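Local coordinates for putative epoxide hydrolase protein (Klebsiella pneumoniae subsp. pneumoniae, PDB 5BOV) that is a putative epoxide hydrolase of the alpha/beta hydrolase fold, although its natural substrate is not established, at residues 183-196 and 279-291. Residues are numbered along the deposited sequence; the frame is centred on the assembly and turned at random.
Sequences WHQASPQWQFSDAT and PGAVGHNPPQEDP
The indole of Trp190 has Glu289 CG over the centre of one face and, toward the rim of the other, CB of Phe192 from its own segment. Glu289 CG sits 3.6 Å from the centroid of the Trp190 five-membered ring, a CH-pi contact, and the carboxylate beyond it lies almost parallel to the indole, 7° between the planes. At the indole's edge comes Gln288, its amide turned 70° against the ring, with CD 3.6 Å from Trp190 CH2. Having CG anti to the backbone N (chi1 -178°) carries the indole of Trp190 toward segment 279-291, where it meets both side chains. Further along, the Gln288 amide nitrogen meets the methyl of Thr196, and a water joins NE2 to Thr196 O.

The stacked carboxylate is gripped by three donors. Ser187 OG gives its proton to Glu289 OE2 at 2.6 Å, on the syn side but tilted out of the plane; Asn285 N reaches the same OE2 at 2.9 Å from above the other face. Gly283 N binds Glu289 OE1 at 2.8 Å, from above the plane. Ser187 OG also accepts from His284 N at 2.9 Å, bridging loop backbone and acid. Alongside, Ala186 CB packs on His284 CB at 3.6 Å. At the outer end CB of Gln189 rests on that of Ala281, and a second water bridges Gln189 N to Ala281 O.

The contact ties the helical lid, inserted after strand 127-133, to the loop following the last strand, 273-278. In alpha/beta hydrolases this loop carries the catalytic histidine; His284 is probably that residue, its side chain touching the presumed nucleophile elbow around Asp110. Three donors would favour an ionised Glu289 and probably steady turn 283-285, while the buried Ser187 hydroxyl, accepting one bond and giving another, couples lid to loop.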
loop_
_atom_site.group_PDB
_atom_site.type_symbol
_atom_site.label_atom_id
_atom_site.label_comp_id
_atom_site.label_asym_id
_atom_site.label_seq_id
_atom_site.Cartn_x
_atom_site.Cartn_y
_atom_site.Cartn_z
ATOM N N TRP A 183 -10.088 -10.455 3.909
ATOM C CA TRP A 183 -10.299 -9.405 4.864
ATOM C C TRP A 183 -10.566 -9.949 6.268
ATOM O O TRP A 183 -10.041 -9.468 7.252
ATOM C CB TRP A 183 -11.485 -8.490 4.450
ATOM C CG TRP A 183 -11.296 -7.430 3.451
ATOM C CD1 TRP A 183 -10.530 -7.473 2.360
ATOM C CD2 TRP A 183 -12.001 -6.177 3.394
ATOM N NE1 TRP A 183 -10.655 -6.317 1.648
ATOM C CE2 TRP A 183 -11.575 -5.518 2.254
ATOM C CE3 TRP A 183 -12.935 -5.568 4.212
ATOM C CZ2 TRP A 183 -12.062 -4.269 1.882
ATOM C CZ3 TRP A 183 -13.392 -4.292 3.879
ATOM C CH2 TRP A 183 -12.981 -3.680 2.747
ATOM N N HIS A 184 -11.395 -10.977 6.328
ATOM C CA HIS A 184 -11.765 -11.588 7.638
ATOM C C HIS A 184 -10.558 -12.291 8.242
ATOM O O HIS A 184 -10.369 -12.189 9.427
ATOM C CB HIS A 184 -12.882 -12.638 7.460
ATOM C CG HIS A 184 -14.252 -12.076 7.299
ATOM N ND1 HIS A 184 -14.812 -11.187 8.201
ATOM C CD2 HIS A 184 -15.203 -12.298 6.358
ATOM C CE1 HIS A 184 -16.026 -10.871 7.813
ATOM N NE2 HIS A 184 -16.311 -11.564 6.719
ATOM N N GLN A 185 -9.722 -12.934 7.435
ATOM C CA GLN A 185 -8.513 -13.555 8.006
ATOM C C GLN A 185 -7.564 -12.507 8.573
ATOM O O GLN A 185 -6.858 -12.731 9.566
ATOM C CB GLN A 185 -7.763 -14.332 6.948
ATOM C CG GLN A 185 -8.408 -15.664 6.533
ATOM C CD GLN A 185 -7.353 -16.522 5.773
ATOM O OE1 GLN A 185 -6.729 -16.050 4.801
ATOM N NE2 GLN A 185 -7.118 -17.711 6.263
ATOM N N ALA A 186 -7.429 -11.416 7.826
ATOM C CA ALA A 186 -6.385 -10.406 8.135
ATOM C C ALA A 186 -6.799 -9.553 9.309
ATOM O O ALA A 186 -5.935 -9.036 10.011
ATOM C CB ALA A 186 -6.120 -9.563 6.899
ATOM N N SER A 187 -8.099 -9.354 9.514
ATOM C CA SER A 187 -8.590 -8.538 10.653
ATOM C C SER A 187 -9.759 -9.265 11.332
ATOM O O SER A 187 -10.913 -8.940 11.136
ATOM C CB SER A 187 -9.031 -7.166 10.157
ATOM O OG SER A 187 -7.968 -6.426 9.590
ATOM N N PRO A 188 -9.439 -10.357 11.976
ATOM C CA PRO A 188 -10.527 -11.200 12.539
ATOM C C PRO A 188 -11.508 -10.547 13.493
ATOM O O PRO A 188 -12.646 -11.038 13.580
ATOM C CB PRO A 188 -9.774 -12.302 13.315
ATOM C CG PRO A 188 -8.410 -12.220 12.906
ATOM C CD PRO A 188 -8.115 -10.870 12.303
ATOM N N GLN A 189 -11.148 -9.448 14.129
ATOM C CA GLN A 189 -12.038 -8.742 15.025
ATOM C C GLN A 189 -12.654 -7.490 14.397
ATOM O O GLN A 189 -13.403 -6.763 15.060
ATOM C CB GLN A 189 -11.290 -8.413 16.342
ATOM C CG GLN A 189 -11.194 -9.590 17.311
ATOM C CD GLN A 189 -10.306 -10.758 16.853
ATOM O OE1 GLN A 189 -9.101 -10.597 16.634
ATOM N NE2 GLN A 189 -10.882 -11.974 16.805
ATOM N N TRP A 190 -12.406 -7.234 13.105
ATOM C CA TRP A 190 -13.076 -6.143 12.441
ATOM C C TRP A 190 -14.439 -6.592 11.923
ATOM O O TRP A 190 -14.536 -7.355 10.933
ATOM C CB TRP A 190 -12.184 -5.664 11.273
ATOM C CG TRP A 190 -12.736 -4.466 10.489
ATOM C CD1 TRP A 190 -13.579 -3.516 10.933
ATOM C CD2 TRP A 190 -12.263 -4.033 9.206
ATOM N NE1 TRP A 190 -13.777 -2.564 9.949
ATOM C CE2 TRP A 190 -12.929 -2.822 8.900
ATOM C CE3 TRP A 190 -11.369 -4.561 8.284
ATOM C CZ2 TRP A 190 -12.826 -2.217 7.661
ATOM C CZ3 TRP A 190 -11.216 -3.939 7.083
ATOM C CH2 TRP A 190 -11.951 -2.721 6.780
ATOM N N GLN A 191 -15.504 -6.022 12.501
ATOM C CA GLN A 191 -16.844 -6.391 12.090
ATOM C C GLN A 191 -17.342 -5.496 10.960
ATOM O O GLN A 191 -18.362 -4.797 11.072
ATOM C CB GLN A 191 -17.732 -6.308 13.327
ATOM C CG GLN A 191 -17.330 -7.271 14.432
ATOM C CD GLN A 191 -18.248 -7.120 15.640
ATOM O OE1 GLN A 191 -17.826 -6.608 16.675
ATOM N NE2 GLN A 191 -19.509 -7.481 15.497
ATOM N N PHE A 192 -16.625 -5.504 9.836
ATOM C CA PHE A 192 -16.989 -4.718 8.711
ATOM C C PHE A 192 -18.281 -5.167 8.071
ATOM O O PHE A 192 -18.587 -6.355 8.013
ATOM C CB PHE A 192 -15.876 -4.704 7.635
ATOM C CG PHE A 192 -15.502 -6.082 7.095
ATOM C CD1 PHE A 192 -16.173 -6.595 6.046
ATOM C CD2 PHE A 192 -14.464 -6.806 7.631
ATOM C CE1 PHE A 192 -15.785 -7.805 5.475
ATOM C CE2 PHE A 192 -14.094 -7.976 7.088
ATOM C CZ PHE A 192 -14.820 -8.513 6.061
ATOM N N SER A 193 -19.052 -4.200 7.597
ATOM C CA SER A 193 -20.357 -4.501 7.013
ATOM C C SER A 193 -20.207 -5.061 5.622
ATOM O O SER A 193 -19.179 -4.833 4.938
ATOM C CB SER A 193 -21.258 -3.244 6.963
ATOM O OG SER A 193 -20.775 -2.317 6.019
ATOM N N ASP A 194 -21.233 -5.764 5.134
ATOM C CA ASP A 194 -21.195 -6.201 3.753
ATOM C C ASP A 194 -21.030 -5.063 2.783
ATOM O O ASP A 194 -20.389 -5.160 1.771
ATOM C CB ASP A 194 -22.535 -6.890 3.372
ATOM C CG ASP A 194 -22.777 -8.172 4.166
ATOM O OD1 ASP A 194 -21.781 -8.857 4.528
ATOM O OD2 ASP A 194 -23.925 -8.557 4.354
ATOM N N ALA A 195 -21.682 -3.932 3.086
ATOM C CA ALA A 195 -21.608 -2.783 2.166
ATOM C C ALA A 195 -20.233 -2.179 2.170
ATOM O O ALA A 195 -19.800 -1.723 1.139
ATOM C CB ALA A 195 -22.631 -1.694 2.542
ATOM N N THR A 196 -19.581 -2.172 3.303
ATOM C CA THR A 196 -18.220 -1.666 3.400
ATOM C C THR A 196 -17.366 -2.486 2.500
ATOM O O THR A 196 -16.600 -1.953 1.644
ATOM C CB THR A 196 -17.732 -1.642 4.858
ATOM O OG1 THR A 196 -18.456 -0.619 5.579
ATOM C CG2 THR A 196 -16.276 -1.366 4.930
ATOM N N PRO A 279 -3.712 -0.069 20.428
ATOM C CA PRO A 279 -4.546 -1.023 21.241
ATOM C C PRO A 279 -5.867 -1.333 20.548
ATOM O O PRO A 279 -6.354 -0.439 19.816
ATOM C CB PRO A 279 -4.795 -0.245 22.509
ATOM C CG PRO A 279 -4.742 1.195 22.128
ATOM C CD PRO A 279 -3.795 1.306 20.914
ATOM N N GLY A 280 -6.346 -2.590 20.709
ATOM C CA GLY A 280 -7.721 -2.925 20.471
ATOM C C GLY A 280 -7.984 -4.011 19.452
ATOM O O GLY A 280 -7.223 -4.922 19.239
ATOM N N ALA A 281 -9.104 -3.895 18.797
ATOM C CA ALA A 281 -9.543 -4.874 17.820
ATOM C C ALA A 281 -8.808 -4.629 16.482
ATOM O O ALA A 281 -9.148 -5.287 15.465
ATOM C CB ALA A 281 -11.069 -4.753 17.588
ATOM N N VAL A 282 -7.818 -3.713 16.480
ATOM C CA VAL A 282 -7.183 -3.244 15.156
ATOM C C VAL A 282 -6.358 -4.320 14.543
ATOM O O VAL A 282 -5.460 -4.933 15.183
ATOM C CB VAL A 282 -6.278 -1.973 15.323
ATOM C CG1 VAL A 282 -5.817 -1.478 13.962
ATOM C CG2 VAL A 282 -7.041 -0.848 16.005
ATOM N N GLY A 283 -6.658 -4.611 13.288
ATOM C CA GLY A 283 -6.039 -5.610 12.503
ATOM C C GLY A 283 -5.071 -5.094 11.443
ATOM O O GLY A 283 -4.227 -4.202 11.725
ATOM N N HIS A 284 -5.226 -5.607 10.253
ATOM C CA HIS A 284 -4.330 -5.387 9.159
ATOM C C HIS A 284 -4.530 -4.048 8.440
ATOM O O HIS A 284 -3.645 -3.630 7.642
ATOM C CB HIS A 284 -4.559 -6.534 8.201
ATOM C CG HIS A 284 -3.689 -6.536 7.004
ATOM N ND1 HIS A 284 -2.313 -6.548 7.072
ATOM C CD2 HIS A 284 -3.996 -6.657 5.694
ATOM C CE1 HIS A 284 -1.813 -6.597 5.844
ATOM N NE2 HIS A 284 -2.807 -6.711 5.005
ATOM N N ASN A 285 -5.659 -3.396 8.677
ATOM C CA ASN A 285 -5.969 -2.107 7.988
ATOM C C ASN A 285 -6.236 -0.973 9.001
ATOM O O ASN A 285 -7.383 -0.590 9.231
ATOM C CB ASN A 285 -7.125 -2.347 7.009
ATOM C CG ASN A 285 -7.425 -1.160 6.130
ATOM O OD1 ASN A 285 -6.960 -0.029 6.359
ATOM N ND2 ASN A 285 -8.234 -1.391 5.109
ATOM N N PRO A 286 -5.180 -0.483 9.657
ATOM C CA PRO A 286 -5.372 0.575 10.616
ATOM C C PRO A 286 -6.082 1.821 10.117
ATOM O O PRO A 286 -6.888 2.386 10.844
ATOM C CB PRO A 286 -3.943 0.880 11.080
ATOM C CG PRO A 286 -3.234 -0.417 10.963
ATOM C CD PRO A 286 -3.764 -0.992 9.736
ATOM N N PRO A 287 -5.792 2.244 8.870
ATOM C CA PRO A 287 -6.531 3.495 8.559
ATOM C C PRO A 287 -8.041 3.304 8.453
ATOM O O PRO A 287 -8.797 4.208 8.781
ATOM C CB PRO A 287 -5.966 3.942 7.220
ATOM C CG PRO A 287 -5.248 2.743 6.633
ATOM C CD PRO A 287 -4.843 1.905 7.837
ATOM N N GLN A 288 -8.459 2.169 7.905
ATOM C CA GLN A 288 -9.894 1.963 7.739
ATOM C C GLN A 288 -10.526 1.598 9.112
ATOM O O GLN A 288 -11.682 2.013 9.401
ATOM C CB GLN A 288 -10.182 0.895 6.742
ATOM C CG GLN A 288 -11.599 1.078 6.171
ATOM C CD GLN A 288 -11.858 0.357 4.834
ATOM O OE1 GLN A 288 -10.967 -0.093 4.145
ATOM N NE2 GLN A 288 -13.146 0.285 4.484
ATOM N N GLU A 289 -9.815 0.826 9.904
ATOM C CA GLU A 289 -10.327 0.270 11.186
ATOM C C GLU A 289 -10.208 1.236 12.324
ATOM O O GLU A 289 -11.029 1.201 13.220
ATOM C CB GLU A 289 -9.545 -0.984 11.543
ATOM C CG GLU A 289 -9.754 -2.120 10.562
ATOM C CD GLU A 289 -8.885 -3.342 10.928
ATOM O OE1 GLU A 289 -9.044 -3.770 12.121
ATOM O OE2 GLU A 289 -8.200 -3.862 10.036
ATOM N N ASP A 290 -9.189 2.079 12.353
ATOM C CA ASP A 290 -8.926 3.036 13.406
ATOM C C ASP A 290 -8.442 4.393 12.827
ATOM O O ASP A 290 -7.287 4.798 13.039
ATOM C CB ASP A 290 -7.912 2.485 14.397
ATOM C CG ASP A 290 -7.882 3.287 15.748
ATOM O OD1 ASP A 290 -8.489 4.368 15.854
ATOM O OD2 ASP A 290 -7.093 2.828 16.579
ATOM N N PRO A 291 -9.303 5.047 12.083
ATOM C CA PRO A 291 -8.911 6.274 11.392
ATOM C C PRO A 291 -8.433 7.389 12.362
ATOM O O PRO A 291 -7.537 8.113 11.990
ATOM C CB PRO A 291 -10.166 6.693 10.612
ATOM C CG PRO A 291 -11.290 5.995 11.331
ATOM C CD PRO A 291 -10.700 4.688 11.788
HETATM O O HOH W 1 -8.777 -7.689 13.797
HETATM O O HOH W 2 -14.662 -0.073 1.834
#